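Bacterial leucyl aminopeptidase (Legionella pneumophila, PDB 6ESL) probably removes amino-terminal residues from peptides as a secreted zinc-dependent aminopeptidase of the M28 family, linked to nutrient acquisition during infection of amoebas. Local coordinates at residues F179-V192 against L260-E272. Residues are numbered along the deposited sequence; the frame is centred on the assembly and turned at random.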
loop_
_atom_site.group_PDB
_atom_site.type_symbol
_atom_site.label_atom_id
_atom_site.label_comp_id
_atom_site.label_asym_id
_atom_site.label_seq_id
_atom_site.Cartn_x
_atom_site.Cartn_y
_atom_site.Cartn_z
ATOM N N PHE B 179 -27.109 12.527 -15.432
ATOM C CA PHE B 179 -28.069 13.069 -14.447
ATOM C C PHE B 179 -27.426 13.885 -13.339
ATOM O O PHE B 179 -26.240 13.706 -13.038
ATOM C CB PHE B 179 -28.949 11.972 -13.885
ATOM C CG PHE B 179 -28.215 10.857 -13.202
ATOM C CD1 PHE B 179 -27.776 9.744 -13.923
ATOM C CD2 PHE B 179 -28.000 10.894 -11.820
ATOM C CE1 PHE B 179 -27.135 8.666 -13.253
ATOM C CE2 PHE B 179 -27.391 9.829 -11.167
ATOM C CZ PHE B 179 -26.924 8.722 -11.884
ATOM N N PHE B 180 -28.181 14.824 -12.799
ATOM C CA PHE B 180 -27.748 15.535 -11.636
ATOM C C PHE B 180 -28.118 14.764 -10.395
ATOM O O PHE B 180 -29.206 14.197 -10.308
ATOM C CB PHE B 180 -28.349 16.924 -11.529
ATOM C CG PHE B 180 -27.765 17.931 -12.488
ATOM C CD1 PHE B 180 -26.367 18.030 -12.686
ATOM C CD2 PHE B 180 -28.620 18.852 -13.165
ATOM C CE1 PHE B 180 -25.833 18.984 -13.539
ATOM C CE2 PHE B 180 -28.101 19.826 -14.001
ATOM C CZ PHE B 180 -26.718 19.875 -14.229
ATOM N N VAL B 181 -27.196 14.745 -9.428
ATOM C CA VAL B 181 -27.509 14.388 -8.076
ATOM C C VAL B 181 -27.493 15.632 -7.214
ATOM O O VAL B 181 -26.483 16.300 -7.085
ATOM C CB VAL B 181 -26.504 13.385 -7.533
ATOM C CG1 VAL B 181 -26.834 13.071 -6.060
ATOM C CG2 VAL B 181 -26.560 12.105 -8.353
ATOM N N LYS B 182 -28.627 15.918 -6.593
ATOM C CA LYS B 182 -28.763 17.047 -5.697
ATOM C C LYS B 182 -27.837 17.039 -4.457
ATOM O O LYS B 182 -27.311 16.002 -4.013
ATOM C CB LYS B 182 -30.244 17.261 -5.327
ATOM C CG LYS B 182 -31.056 17.695 -6.510
ATOM C CD LYS B 182 -32.512 17.870 -6.105
ATOM C CE LYS B 182 -33.338 18.330 -7.271
ATOM N NZ LYS B 182 -34.751 18.452 -6.799
ATOM N N THR B 183 -27.600 18.254 -3.976
ATOM C CA THR B 183 -26.584 18.512 -2.937
ATOM C C THR B 183 -27.200 19.154 -1.677
ATOM O O THR B 183 -26.662 20.105 -1.151
ATOM C CB THR B 183 -25.541 19.441 -3.522
ATOM O OG1 THR B 183 -25.211 19.020 -4.865
ATOM C CG2 THR B 183 -24.270 19.348 -2.665
ATOM N N GLY B 184 -28.396 18.732 -1.296
ATOM C CA GLY B 184 -29.126 19.426 -0.224
ATOM C C GLY B 184 -29.263 20.933 -0.380
ATOM O O GLY B 184 -29.754 21.396 -1.386
ATOM N N TRP B 185 -28.907 21.688 0.665
ATOM C CA TRP B 185 -29.113 23.123 0.616
ATOM C C TRP B 185 -28.230 23.768 -0.411
ATOM O O TRP B 185 -28.452 24.890 -0.814
ATOM C CB TRP B 185 -29.172 23.737 2.103
ATOM C CG TRP B 185 -27.843 24.188 2.395
ATOM C CD1 TRP B 185 -26.771 23.387 2.565
ATOM C CD2 TRP B 185 -27.355 25.533 2.401
ATOM N NE1 TRP B 185 -25.642 24.128 2.709
ATOM C CE2 TRP B 185 -25.965 25.459 2.614
ATOM C CE3 TRP B 185 -27.947 26.796 2.267
ATOM C CZ2 TRP B 185 -25.156 26.586 2.697
ATOM C CZ3 TRP B 185 -27.131 27.932 2.351
ATOM C CH2 TRP B 185 -25.752 27.812 2.565
ATOM N N TYR B 186 -27.176 23.081 -0.850
ATOM C CA TYR B 186 -26.304 23.675 -1.842
ATOM C C TYR B 186 -26.970 23.657 -3.203
ATOM O O TYR B 186 -27.458 22.602 -3.649
ATOM C CB TYR B 186 -24.969 22.917 -1.947
ATOM C CG TYR B 186 -24.126 23.067 -0.705
ATOM C CD1 TYR B 186 -23.310 24.179 -0.521
ATOM C CD2 TYR B 186 -24.181 22.127 0.306
ATOM C CE1 TYR B 186 -22.612 24.394 0.672
ATOM C CE2 TYR B 186 -23.416 22.258 1.467
ATOM C CZ TYR B 186 -22.609 23.434 1.630
ATOM O OH TYR B 186 -21.889 23.647 2.810
ATOM N N LYS B 187 -26.976 24.802 -3.869
ATOM C CA LYS B 187 -27.635 24.822 -5.182
ATOM C C LYS B 187 -26.889 24.135 -6.320
ATOM O O LYS B 187 -27.523 23.679 -7.264
ATOM C CB LYS B 187 -28.024 26.241 -5.573
ATOM C CG LYS B 187 -26.888 27.212 -5.550
ATOM C CD LYS B 187 -27.338 28.585 -6.045
ATOM C CE LYS B 187 -28.057 29.382 -4.948
ATOM N NZ LYS B 187 -27.954 30.811 -5.392
ATOM N N GLN B 188 -25.551 24.024 -6.247
ATOM C CA GLN B 188 -24.786 23.209 -7.261
ATOM C C GLN B 188 -25.014 21.708 -7.123
ATOM O O GLN B 188 -24.710 21.136 -6.061
ATOM C CB GLN B 188 -23.287 23.502 -7.153
ATOM C CG GLN B 188 -22.308 22.855 -8.119
ATOM C CD GLN B 188 -20.907 23.212 -7.718
ATOM O OE1 GLN B 188 -20.413 22.678 -6.674
ATOM N NE2 GLN B 188 -20.229 24.123 -8.479
ATOM N N PRO B 189 -25.556 21.051 -8.147
ATOM C CA PRO B 189 -25.653 19.601 -8.169
ATOM C C PRO B 189 -24.361 18.973 -8.576
ATOM O O PRO B 189 -23.494 19.646 -9.238
ATOM C CB PRO B 189 -26.659 19.317 -9.253
ATOM C CG PRO B 189 -26.563 20.480 -10.176
ATOM C CD PRO B 189 -25.944 21.647 -9.478
ATOM N N SER B 190 -24.194 17.691 -8.154
ATOM C CA SER B 190 -23.212 16.869 -8.745
ATOM C C SER B 190 -23.692 16.362 -10.166
ATOM O O SER B 190 -24.859 16.040 -10.368
ATOM C CB SER B 190 -22.768 15.712 -7.855
ATOM O OG SER B 190 -22.113 16.120 -6.635
ATOM N N LEU B 191 -22.736 16.238 -11.088
ATOM C CA LEU B 191 -22.966 15.695 -12.446
ATOM C C LEU B 191 -22.476 14.272 -12.522
ATOM O O LEU B 191 -21.281 13.997 -12.343
ATOM C CB LEU B 191 -22.232 16.498 -13.471
ATOM C CG LEU B 191 -22.256 15.926 -14.929
ATOM C CD1 LEU B 191 -23.718 15.770 -15.408
ATOM C CD2 LEU B 191 -21.422 16.867 -15.785
ATOM N N VAL B 192 -23.400 13.361 -12.730
ATOM C CA VAL B 192 -23.066 11.980 -12.912
ATOM C C VAL B 192 -23.332 11.662 -14.410
ATOM O O VAL B 192 -24.429 12.011 -14.989
ATOM C CB VAL B 192 -23.908 11.032 -12.076
ATOM C CG1 VAL B 192 -23.580 9.566 -12.377
ATOM C CG2 VAL B 192 -23.679 11.293 -10.573
ATOM N N LEU B 260 -16.719 17.437 1.207
ATOM C CA LEU B 260 -16.950 16.212 0.411
ATOM C C LEU B 260 -18.511 16.064 0.214
ATOM O O LEU B 260 -19.000 14.954 0.055
ATOM C CB LEU B 260 -16.313 14.967 0.970
ATOM C CG LEU B 260 -14.846 15.035 1.451
ATOM C CD1 LEU B 260 -14.314 13.621 1.710
ATOM C CD2 LEU B 260 -14.011 15.629 0.368
ATOM N N VAL B 261 -19.244 17.164 0.343
ATOM C CA VAL B 261 -20.670 17.053 0.339
ATOM C C VAL B 261 -21.268 16.322 -0.866
ATOM O O VAL B 261 -22.143 15.491 -0.699
ATOM C CB VAL B 261 -21.344 18.456 0.463
ATOM C CG1 VAL B 261 -22.897 18.328 0.512
ATOM C CG2 VAL B 261 -20.875 19.121 1.749
ATOM N N GLY B 262 -20.820 16.685 -2.059
ATOM C CA GLY B 262 -21.347 16.152 -3.294
ATOM C C GLY B 262 -21.024 14.696 -3.455
ATOM O O GLY B 262 -21.912 13.898 -3.788
ATOM N N SER B 263 -19.785 14.324 -3.149
ATOM C CA SER B 263 -19.355 12.939 -3.275
ATOM C C SER B 263 -20.207 12.070 -2.362
ATOM O O SER B 263 -20.589 10.958 -2.727
ATOM C CB SER B 263 -17.877 12.798 -2.911
ATOM O OG SER B 263 -17.639 13.212 -1.577
ATOM N N GLN B 264 -20.504 12.583 -1.172
ATOM C CA GLN B 264 -21.336 11.860 -0.219
ATOM C C GLN B 264 -22.736 11.652 -0.794
ATOM O O GLN B 264 -23.325 10.582 -0.644
ATOM C CB GLN B 264 -21.416 12.619 1.106
ATOM C CG GLN B 264 -20.100 12.687 1.865
ATOM C CD GLN B 264 -20.202 13.507 3.136
ATOM O OE1 GLN B 264 -19.935 14.708 3.136
ATOM N NE2 GLN B 264 -20.590 12.859 4.228
ATOM N N HIS B 265 -23.271 12.678 -1.446
ATOM C CA HIS B 265 -24.592 12.561 -2.046
ATOM C C HIS B 265 -24.574 11.497 -3.140
ATOM O O HIS B 265 -25.497 10.691 -3.251
ATOM C CB HIS B 265 -25.042 13.904 -2.621
ATOM C CG HIS B 265 -25.725 14.789 -1.625
ATOM N ND1 HIS B 265 -25.033 15.630 -0.780
ATOM C CD2 HIS B 265 -27.037 14.965 -1.340
ATOM C CE1 HIS B 265 -25.890 16.285 -0.017
ATOM N NE2 HIS B 265 -27.113 15.901 -0.337
ATOM N N VAL B 266 -23.517 11.504 -3.947
ATOM C CA VAL B 266 -23.369 10.538 -5.033
ATOM C C VAL B 266 -23.237 9.102 -4.529
ATOM O O VAL B 266 -23.836 8.182 -5.086
ATOM C CB VAL B 266 -22.155 10.871 -5.921
ATOM C CG1 VAL B 266 -21.982 9.812 -6.999
ATOM C CG2 VAL B 266 -22.314 12.251 -6.539
ATOM N N VAL B 267 -22.447 8.918 -3.475
ATOM C CA VAL B 267 -22.236 7.596 -2.895
ATOM C C VAL B 267 -23.541 7.046 -2.337
ATOM O O VAL B 267 -23.850 5.864 -2.481
ATOM C CB VAL B 267 -21.182 7.632 -1.774
ATOM C CG1 VAL B 267 -21.032 6.257 -1.141
ATOM C CG2 VAL B 267 -19.848 8.125 -2.315
ATOM N N GLN B 268 -24.301 7.927 -1.697
ATOM C CA GLN B 268 -25.564 7.581 -1.112
ATOM C C GLN B 268 -26.578 7.259 -2.210
ATOM O O GLN B 268 -27.340 6.309 -2.067
ATOM C CB GLN B 268 -26.100 8.706 -0.215
ATOM C CG GLN B 268 -27.179 8.234 0.751
ATOM C CD GLN B 268 -27.628 9.308 1.766
ATOM O OE1 GLN B 268 -28.808 9.583 1.929
ATOM N NE2 GLN B 268 -26.692 9.897 2.458
ATOM N N HIS B 269 -26.583 8.054 -3.281
ATOM C CA HIS B 269 -27.414 7.818 -4.432
ATOM C C HIS B 269 -27.187 6.400 -4.983
ATOM O O HIS B 269 -28.187 5.684 -5.239
ATOM C CB HIS B 269 -27.201 8.845 -5.530
ATOM C CG HIS B 269 -28.119 8.680 -6.707
ATOM N ND1 HIS B 269 -27.837 7.813 -7.746
ATOM C CD2 HIS B 269 -29.331 9.222 -6.982
ATOM C CE1 HIS B 269 -28.831 7.844 -8.624
ATOM N NE2 HIS B 269 -29.726 8.710 -8.198
ATOM N N PHE B 270 -25.923 6.025 -5.154
ATOM C CA PHE B 270 -25.589 4.722 -5.690
ATOM C C PHE B 270 -25.994 3.587 -4.742
ATOM O O PHE B 270 -26.398 2.519 -5.204
ATOM C CB PHE B 270 -24.079 4.582 -5.956
ATOM C CG PHE B 270 -23.629 5.110 -7.322
ATOM C CD1 PHE B 270 -23.901 6.382 -7.716
ATOM C CD2 PHE B 270 -22.853 4.335 -8.142
ATOM C CE1 PHE B 270 -23.476 6.870 -8.968
ATOM C CE2 PHE B 270 -22.367 4.835 -9.370
ATOM C CZ PHE B 270 -22.669 6.099 -9.778
ATOM N N GLN B 271 -25.858 3.792 -3.432
ATOM C CA GLN B 271 -26.216 2.785 -2.461
ATOM C C GLN B 271 -27.766 2.572 -2.445
ATOM O O GLN B 271 -28.221 1.469 -2.495
ATOM C CB GLN B 271 -25.703 3.217 -1.125
ATOM C CG GLN B 271 -25.885 2.204 -0.079
ATOM C CD GLN B 271 -25.207 2.563 1.270
ATOM O OE1 GLN B 271 -24.454 3.607 1.465
ATOM N NE2 GLN B 271 -25.476 1.663 2.253
ATOM N N GLU B 272 -28.534 3.654 -2.459
ATOM C CA GLU B 272 -29.972 3.616 -2.440
ATOM C C GLU B 272 -30.588 3.092 -3.728
ATOM O O GLU B 272 -31.692 2.550 -3.670
ATOM C CB GLU B 272 -30.521 5.002 -2.198
ATOM C CG GLU B 272 -30.290 5.543 -0.804
ATOM C CD GLU B 272 -30.554 7.055 -0.728
ATOM O OE1 GLU B 272 -30.680 7.752 -1.799
ATOM O OE2 GLU B 272 -30.612 7.531 0.419
#
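The imidazole of H265 lies over the backbone of T183 in the edge strand 176-183. Its CB packs on V181 CG1 at 4.0 Å. Beyond CG, T183 CA stands 3.7 Å from the ring centroid and 9° off the normal, a CH-pi contact over one face. ND1 turns back to its own helix and donates a nearly straight bond to V261 O (2.9 Å); lying close to the ring plane, this bond sets the ring's rotation, while H265 N reaches the same oxygen from the opposite face. At the tip, CE1 comes 3.6 Å from T183 C and NE2 3.3 Å from G184 N, at an angle too poor for a hydrogen bond. One turn on, V181 CG2 lies over one face of the H269 ring, whose CE1 is 3.5 Å from F179 CE2, the two ring planes oblique at 36°; H269 ND1 is buried without a partner. V261 CG1 touches T183 CG2 at 3.6 Å, while S190 OG, bonded to A254 N, lies 3.4 Å from G262 CA. Helix 261-272 thus covers the beta hairpin of strands 176-183 and 188-195, closed by a type II' turn (T183 to Y186) at the mixed sheet's edge; helix 151-170 packs on F180 and L191, and H77 of the second subunit stacks on H265.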